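Local structure of putative phosphinothricin n-acetyltransferase (Acinetobacter baylyi, 2JLM) at residues F12-E17 with I116-E121; L22-I27 with L74-W79; V92-Y97 with L145-S150. The protein probably transfers the acetyl group of acetyl-CoA to the amino group of L-methionine sulfone and L-methionine sulfoximine, as a member of the GNAT acetyltransferase family. One frame throughout, in Å; residues are numbered along the deposited sequence.

Contact 1 (F12-E17 with I116-E121); sequences FVECTE and IKRAVE
R118 leaves the helix with CG opposite its backbone N (chi1 -164°), then turns sharply at chi2 and again at chi3, so that its guanidinium is carried out to E14 on strand 7-14. E14 answers with CG beside its own backbone N and a chain folded at chi2, which swings the carboxylate toward the helix although CB does not point there. The two side chains approach from opposite directions and join in an end-on, two-pronged salt bridge. R118 NH1 gives a hydrogen to E14 OE2 at 2.8 Å, and R118 NH2 gives one to E14 OE1 at 3.0 Å. Both bonds are nearly straight, and both oxygens lie close to the guanidinium plane, at the edge bearing the two terminal nitrogens. The carboxylate is less well aligned: its plane is turned 42° from that of the guanidinium, so OE2 is met on its syn side but well out of plane, and OE1 from above the plane.

Residue types fit this spacing. Nearest CA atoms, those of E14 and R118, are 11.6 Å apart, and the gap is spanned by two long, flexible chains rather than by backbone contact. R118 also lies against P62, I64 and W79, which suits an arginine whose stem is apolar and whose tip is charged. Nearby, F12 packs on H110, L111 and E114 of the same helix 107-121, so strand 7-14, outermost in this chain's own sheet, meets the helix through an aromatic ring as well as through the ion pair. Paired bonds to both carboxylate oxygens restrict rotation of either group and, at this partly exposed surface, probably keep both residues in their charged forms.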
# COMPACT_ATOMS: atom_id res chain seq x y z
N PHE D 12 -4.43 -11.33 17.69
CA PHE D 12 -5.00 -10.77 16.47
C PHE D 12 -4.20 -11.22 15.27
O PHE D 12 -2.99 -11.39 15.36
CB PHE D 12 -5.02 -9.23 16.53
CG PHE D 12 -6.05 -8.68 17.47
CD1 PHE D 12 -5.72 -7.71 18.40
CD2 PHE D 12 -7.37 -9.13 17.42
CE1 PHE D 12 -6.67 -7.20 19.26
CE2 PHE D 12 -8.33 -8.63 18.27
CZ PHE D 12 -7.99 -7.67 19.20
N VAL D 13 -4.88 -11.40 14.15
CA VAL D 13 -4.23 -11.70 12.89
C VAL D 13 -4.91 -10.94 11.75
O VAL D 13 -6.07 -10.57 11.84
CB VAL D 13 -4.29 -13.20 12.59
CG1 VAL D 13 -5.73 -13.62 12.39
CG2 VAL D 13 -3.49 -13.51 11.34
N GLU D 14 -4.17 -10.70 10.67
CA GLU D 14 -4.75 -10.18 9.45
C GLU D 14 -5.22 -11.34 8.60
O GLU D 14 -4.40 -12.10 8.08
CB GLU D 14 -3.70 -9.36 8.67
CG GLU D 14 -3.16 -8.17 9.46
CD GLU D 14 -4.27 -7.25 9.94
OE1 GLU D 14 -5.00 -6.70 9.09
OE2 GLU D 14 -4.43 -7.09 11.16
N CYS D 15 -6.53 -11.50 8.46
CA CYS D 15 -7.05 -12.61 7.68
C CYS D 15 -6.71 -12.52 6.20
O CYS D 15 -6.73 -11.45 5.60
CB CYS D 15 -8.55 -12.76 7.88
SG CYS D 15 -8.96 -13.20 9.56
N THR D 16 -6.36 -13.67 5.62
CA THR D 16 -6.04 -13.79 4.21
C THR D 16 -6.94 -14.87 3.61
O THR D 16 -7.42 -15.74 4.33
CB THR D 16 -4.57 -14.19 3.98
OG1 THR D 16 -4.43 -15.61 4.10
CG2 THR D 16 -3.65 -13.50 4.99
N GLU D 17 -7.15 -14.80 2.30
CA GLU D 17 -8.00 -15.78 1.62
C GLU D 17 -7.39 -17.18 1.70
O GLU D 17 -8.09 -18.18 1.89
CB GLU D 17 -8.23 -15.38 0.16
CG GLU D 17 -9.25 -16.26 -0.55
CD GLU D 17 -9.39 -15.93 -2.02
OE1 GLU D 17 -10.16 -16.64 -2.71
OE2 GLU D 17 -8.74 -14.97 -2.49
N ILE D 116 -11.74 -0.42 15.33
CA ILE D 116 -11.90 1.02 15.50
C ILE D 116 -10.55 1.73 15.45
O ILE D 116 -10.41 2.81 14.84
CB ILE D 116 -12.63 1.33 16.80
CG1 ILE D 116 -14.07 0.81 16.72
CG2 ILE D 116 -12.62 2.83 17.11
CD1 ILE D 116 -14.84 0.95 18.03
N LYS D 117 -9.55 1.11 16.07
CA LYS D 117 -8.18 1.61 15.99
C LYS D 117 -7.76 1.68 14.53
O LYS D 117 -7.19 2.68 14.09
CB LYS D 117 -7.22 0.72 16.78
CG LYS D 117 -7.18 1.03 18.28
CD LYS D 117 -6.28 0.07 19.05
N ARG D 118 -8.08 0.64 13.76
CA ARG D 118 -7.76 0.61 12.34
C ARG D 118 -8.47 1.73 11.56
O ARG D 118 -7.90 2.30 10.62
CB ARG D 118 -8.09 -0.76 11.74
CG ARG D 118 -7.44 -1.01 10.37
CD ARG D 118 -5.92 -1.14 10.50
NE ARG D 118 -5.58 -2.25 11.39
CZ ARG D 118 -5.43 -3.51 11.00
NH1 ARG D 118 -5.14 -4.46 11.88
NH2 ARG D 118 -5.57 -3.82 9.72
N ALA D 119 -9.72 2.02 11.93
CA ALA D 119 -10.50 3.07 11.28
C ALA D 119 -9.83 4.42 11.45
O ALA D 119 -9.72 5.20 10.50
CB ALA D 119 -11.95 3.12 11.83
N VAL D 120 -9.39 4.70 12.68
CA VAL D 120 -8.71 5.95 12.98
C VAL D 120 -7.47 6.13 12.10
O VAL D 120 -7.19 7.22 11.62
CB VAL D 120 -8.32 6.02 14.46
CG1 VAL D 120 -7.52 7.28 14.75
CG2 VAL D 120 -9.56 5.95 15.32
N GLU D 121 -6.75 5.03 11.89
CA GLU D 121 -5.57 5.06 11.01
C GLU D 121 -5.96 5.22 9.56
O GLU D 121 -5.19 5.73 8.76
CB GLU D 121 -4.73 3.80 11.18
CG GLU D 121 -4.15 3.62 12.57
CD GLU D 121 -3.66 2.20 12.82
OE1 GLU D 121 -3.28 1.51 11.85
OE2 GLU D 121 -3.66 1.77 14.00

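Contact 2 (L22-I27 with L74-W79)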
# COMPACT_ATOMS: atom_id res chain seq x y z
N LEU D 22 -11.92 -20.86 4.45
CA LEU D 22 -12.82 -21.94 4.84
C LEU D 22 -13.48 -21.63 6.17
O LEU D 22 -14.70 -21.69 6.29
CB LEU D 22 -12.11 -23.29 4.90
CG LEU D 22 -13.05 -24.51 4.99
CD1 LEU D 22 -12.43 -25.74 4.35
CD2 LEU D 22 -13.46 -24.80 6.43
N GLU D 23 -12.67 -21.29 7.18
CA GLU D 23 -13.20 -20.92 8.49
C GLU D 23 -14.16 -19.74 8.42
O GLU D 23 -15.25 -19.78 9.00
CB GLU D 23 -12.06 -20.61 9.47
CG GLU D 23 -11.53 -21.84 10.18
CD GLU D 23 -10.37 -21.51 11.08
OE1 GLU D 23 -10.50 -21.70 12.31
OE2 GLU D 23 -9.32 -21.06 10.56
N ILE D 24 -13.76 -18.68 7.72
CA ILE D 24 -14.64 -17.54 7.50
C ILE D 24 -15.95 -18.00 6.85
O ILE D 24 -17.05 -17.62 7.27
CB ILE D 24 -13.95 -16.44 6.67
CG1 ILE D 24 -12.95 -15.67 7.54
CG2 ILE D 24 -14.97 -15.48 6.08
CD1 ILE D 24 -12.22 -14.58 6.83
N LEU D 25 -15.84 -18.85 5.83
CA LEU D 25 -17.04 -19.34 5.17
C LEU D 25 -17.97 -20.08 6.13
O LEU D 25 -19.19 -19.99 6.01
CB LEU D 25 -16.69 -20.22 3.97
CG LEU D 25 -17.85 -20.90 3.25
CD1 LEU D 25 -18.82 -19.87 2.69
CD2 LEU D 25 -17.32 -21.79 2.14
N GLU D 26 -17.40 -20.78 7.10
CA GLU D 26 -18.20 -21.60 8.02
C GLU D 26 -18.87 -20.72 9.07
O GLU D 26 -19.98 -21.01 9.54
CB GLU D 26 -17.34 -22.66 8.70
CG GLU D 26 -16.42 -23.45 7.77
CD GLU D 26 -17.12 -24.58 7.04
OE1 GLU D 26 -16.66 -24.96 5.94
OE2 GLU D 26 -18.12 -25.10 7.57
N ILE D 27 -18.18 -19.65 9.44
CA ILE D 27 -18.70 -18.72 10.44
C ILE D 27 -19.87 -17.93 9.83
O ILE D 27 -20.94 -17.81 10.43
CB ILE D 27 -17.55 -17.84 10.97
CG1 ILE D 27 -16.61 -18.70 11.81
CG2 ILE D 27 -18.07 -16.67 11.79
CD1 ILE D 27 -15.21 -18.17 11.94
N LEU D 74 -11.21 -17.67 15.84
CA LEU D 74 -12.26 -17.47 16.84
C LEU D 74 -13.35 -16.54 16.34
O LEU D 74 -14.48 -16.56 16.84
CB LEU D 74 -11.68 -16.90 18.14
CG LEU D 74 -10.65 -17.80 18.84
CD1 LEU D 74 -10.50 -17.38 20.30
CD2 LEU D 74 -11.08 -19.26 18.75
N GLY D 75 -13.03 -15.73 15.34
CA GLY D 75 -13.96 -14.76 14.82
C GLY D 75 -13.19 -13.67 14.12
O GLY D 75 -11.96 -13.61 14.22
N PHE D 76 -13.91 -12.82 13.39
CA PHE D 76 -13.27 -11.76 12.61
C PHE D 76 -14.13 -10.50 12.54
O PHE D 76 -15.33 -10.52 12.82
CB PHE D 76 -12.93 -12.26 11.21
CG PHE D 76 -14.13 -12.54 10.35
CD1 PHE D 76 -14.58 -11.61 9.43
CD2 PHE D 76 -14.83 -13.74 10.48
CE1 PHE D 76 -15.70 -11.87 8.64
CE2 PHE D 76 -15.94 -14.00 9.70
CZ PHE D 76 -16.37 -13.06 8.78
N ALA D 77 -13.51 -9.38 12.21
CA ALA D 77 -14.24 -8.14 12.03
C ALA D 77 -13.74 -7.52 10.74
O ALA D 77 -12.62 -7.78 10.32
CB ALA D 77 -14.02 -7.20 13.19
N SER D 78 -14.58 -6.71 10.11
CA SER D 78 -14.21 -6.14 8.83
C SER D 78 -15.12 -4.95 8.55
O SER D 78 -16.08 -4.71 9.28
CB SER D 78 -14.37 -7.21 7.75
OG SER D 78 -13.87 -6.75 6.50
N TRP D 79 -14.80 -4.19 7.51
CA TRP D 79 -15.74 -3.19 7.00
C TRP D 79 -15.77 -3.16 5.48
O TRP D 79 -14.92 -3.74 4.82
CB TRP D 79 -15.49 -1.79 7.59
CG TRP D 79 -14.27 -1.09 7.08
CD1 TRP D 79 -14.00 -0.77 5.78
CD2 TRP D 79 -13.17 -0.59 7.85
NE1 TRP D 79 -12.79 -0.12 5.70
CE2 TRP D 79 -12.27 0.00 6.96
CE3 TRP D 79 -12.87 -0.60 9.21
CZ2 TRP D 79 -11.08 0.58 7.38
CZ3 TRP D 79 -11.69 -0.03 9.63
CH2 TRP D 79 -10.80 0.56 8.71
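The carbonyl O of E23 receives the N-H of I27 at 3.0 Å and a weak second bond from E26 N, holding the turn of helix 17-34 that sets I27 against F76. This is helix-on-sheet packing within the mixed alpha/beta fold of the GNAT family: the helix lies on one face of the sheet, and F76, in strand 73-81, rises from that face to meet it. I24 and I27, three residues apart and hence on one side of the helix, share the phenyl ring.

I24 crosses the phenylalanine at about a right angle. Its CG1 sits over one face in a CH-pi contact, 4.2 Å from the F76 ring centroid and 20° off the ring normal, displaced toward the rim. I27 slides past F76 in the opposite direction, and its CG2 comes to 4.0 Å from F76 CE2, at an oblique approach. The CB of F76 points to the helix, and chi1 of 68° puts CG between the backbone N and carbonyl carbon, where the ring lies beneath I24. Branched isoleucines suit the place: I24 offers both branches to the flat partner, while I27 offers its CG2 methyl, and all three residues are buried.

G75 has a positive phi (158°), at which a CB would press on the carbonyl O of L74, so glycine belongs there. At the margin, E23 OE1 bonds to L73 N, tying the helix to the start of the strand. Y97 of the adjacent strand also meets the F76 ring, while M49, W52 and F53 of helix 46-58 pack on I24. The methyl CG2 of I24 straddles one ring bond, 3.9 Å from F76 CZ and 4.0 Å from F76 CE2.

Contact 3 (V92-Y97 with L145-S150)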
# COMPACT_ATOMS: atom_id res chain seq x y z
N VAL D 92 -17.69 3.98 6.53
CA VAL D 92 -17.64 2.55 6.26
C VAL D 92 -18.71 1.88 7.09
O VAL D 92 -19.18 2.43 8.08
CB VAL D 92 -16.26 1.97 6.59
CG1 VAL D 92 -15.17 2.71 5.82
CG2 VAL D 92 -15.98 2.06 8.08
N GLU D 93 -19.12 0.69 6.66
CA GLU D 93 -20.01 -0.13 7.45
C GLU D 93 -19.23 -1.37 7.86
O GLU D 93 -18.63 -2.03 7.02
CB GLU D 93 -21.25 -0.51 6.65
CG GLU D 93 -22.09 -1.56 7.35
CD GLU D 93 -23.40 -1.82 6.63
OE1 GLU D 93 -23.72 -1.08 5.68
OE2 GLU D 93 -24.12 -2.77 7.03
N HIS D 94 -19.23 -1.67 9.15
CA HIS D 94 -18.44 -2.76 9.70
C HIS D 94 -19.32 -3.93 10.10
O HIS D 94 -20.53 -3.78 10.31
CB HIS D 94 -17.71 -2.30 10.96
CG HIS D 94 -18.65 -1.96 12.08
ND1 HIS D 94 -18.94 -2.83 13.11
CD2 HIS D 94 -19.38 -0.84 12.32
CE1 HIS D 94 -19.80 -2.27 13.94
NE2 HIS D 94 -20.08 -1.06 13.48
N SER D 95 -18.69 -5.08 10.23
CA SER D 95 -19.37 -6.25 10.76
C SER D 95 -18.39 -7.08 11.57
O SER D 95 -17.18 -7.01 11.37
CB SER D 95 -20.01 -7.06 9.63
OG SER D 95 -19.11 -7.20 8.54
N VAL D 96 -18.92 -7.85 12.51
CA VAL D 96 -18.11 -8.70 13.36
C VAL D 96 -18.85 -10.00 13.62
O VAL D 96 -20.02 -9.99 14.01
CB VAL D 96 -17.73 -7.97 14.66
CG1 VAL D 96 -18.97 -7.38 15.33
CG2 VAL D 96 -16.99 -8.92 15.62
N TYR D 97 -18.19 -11.12 13.35
CA TYR D 97 -18.80 -12.43 13.55
C TYR D 97 -17.96 -13.28 14.48
O TYR D 97 -16.74 -13.39 14.30
CB TYR D 97 -18.97 -13.16 12.22
CG TYR D 97 -19.79 -12.39 11.22
CD1 TYR D 97 -19.18 -11.55 10.30
CD2 TYR D 97 -21.18 -12.49 11.19
CE1 TYR D 97 -19.92 -10.83 9.37
CE2 TYR D 97 -21.94 -11.77 10.26
CZ TYR D 97 -21.29 -10.94 9.35
OH TYR D 97 -22.00 -10.22 8.42
N LEU D 145 -18.99 0.91 23.19
CA LEU D 145 -17.87 1.39 22.40
C LEU D 145 -18.09 2.83 21.93
O LEU D 145 -17.26 3.39 21.23
CB LEU D 145 -17.65 0.48 21.19
CG LEU D 145 -17.14 -0.92 21.52
CD1 LEU D 145 -17.40 -1.87 20.37
CD2 LEU D 145 -15.66 -0.88 21.86
N GLY D 146 -19.23 3.41 22.30
CA GLY D 146 -19.48 4.81 22.01
C GLY D 146 -20.30 5.05 20.75
O GLY D 146 -20.46 6.19 20.32
N PHE D 147 -20.82 3.98 20.15
CA PHE D 147 -21.75 4.17 19.04
C PHE D 147 -23.02 4.79 19.56
O PHE D 147 -23.41 4.58 20.71
CB PHE D 147 -22.10 2.85 18.36
CG PHE D 147 -21.00 2.31 17.50
CD1 PHE D 147 -21.10 2.32 16.12
CD2 PHE D 147 -19.86 1.78 18.08
CE1 PHE D 147 -20.09 1.80 15.33
CE2 PHE D 147 -18.85 1.26 17.31
CZ PHE D 147 -18.96 1.27 15.93
N ILE D 148 -23.67 5.55 18.69
CA ILE D 148 -24.93 6.18 19.01
C ILE D 148 -25.99 5.70 18.03
O ILE D 148 -25.72 5.49 16.84
CB ILE D 148 -24.80 7.72 18.91
CG1 ILE D 148 -23.67 8.21 19.82
CG2 ILE D 148 -26.09 8.38 19.32
N HIS D 149 -27.20 5.54 18.55
CA HIS D 149 -28.34 5.13 17.75
C HIS D 149 -28.73 6.21 16.74
O HIS D 149 -29.11 7.31 17.12
CB HIS D 149 -29.50 4.82 18.70
CG HIS D 149 -30.74 4.35 18.00
ND1 HIS D 149 -32.00 4.83 18.31
CD2 HIS D 149 -30.92 3.47 16.99
CE1 HIS D 149 -32.89 4.25 17.53
NE2 HIS D 149 -32.26 3.42 16.72
N SER D 150 -28.60 5.93 15.45
CA SER D 150 -28.86 6.95 14.42
C SER D 150 -30.31 6.93 13.97
O SER D 150 -30.83 7.91 13.44
CB SER D 150 -27.96 6.74 13.20
OG SER D 150 -26.59 6.75 13.54
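H94 lies in the extended strand 91-98, whereas F147 lies in the short link between helix 136-144 and strand 148-159; their CA atoms, the nearest across the two segments, are 12.1 Å apart. Just after the helix, G146 is the first residue to leave helical angles and closes it with a Schellman motif. Its positive phi of 97° would force a CB against the carbonyl O of L145, so glycine belongs there, and the chain turns out of the helix to present F147 inward.

Two rings alone bridge the gap, and both CB atoms point across it. The imidazole nitrogen H94 NE2 approaches F147 CE1 at 3.4 Å and F147 CZ at 3.6 Å. The rings are 5.2 Å apart between centroids, with planes at 49°, an oblique pairing. H94 reaches it with CG between its backbone N and carbonyl carbon (chi1 65°). Phenylalanine supplies an apolar ring in this buried place, and histidine a flat ring whose NE2 end reaches it. The H94 side chain also lies about 4 Å from a bound acetate, which probably came from the crystallisation liquor but may mark a pocket.

H142 of helix 136-144 completes an aromatic cluster, meeting F147 edge-to-face and H94 obliquely; M112 and L115 of helix 107-121 pack on H94, with W79 and M127 of the neighbouring strands beside it.

Overall arrangement
All three contacts reach one mixed sheet. Contacts 2 and 3 are joined most directly, since strands 73-81 and 91-98 are neighbours: S78 O lies 2.8 Å from S95 N and F76 O 3.0 Å from Y97 N, both probable hydrogen bonds, although the contact centres are about 17 Å apart. Contact 1, about 13 Å from contact 2 between centres, meets it where A119 CA packs at 3.6 Å on W79 CH2, and C15 CB comes to 4.2 Å from I24 CD1. Toward contact 3, about 15 Å away, I116 CD1 touches F147 CE2 at 4.1 Å; helix 107-121 therefore serves both contacts. The acetate, probably from the crystallisation liquor, lies by H94 of contact 3.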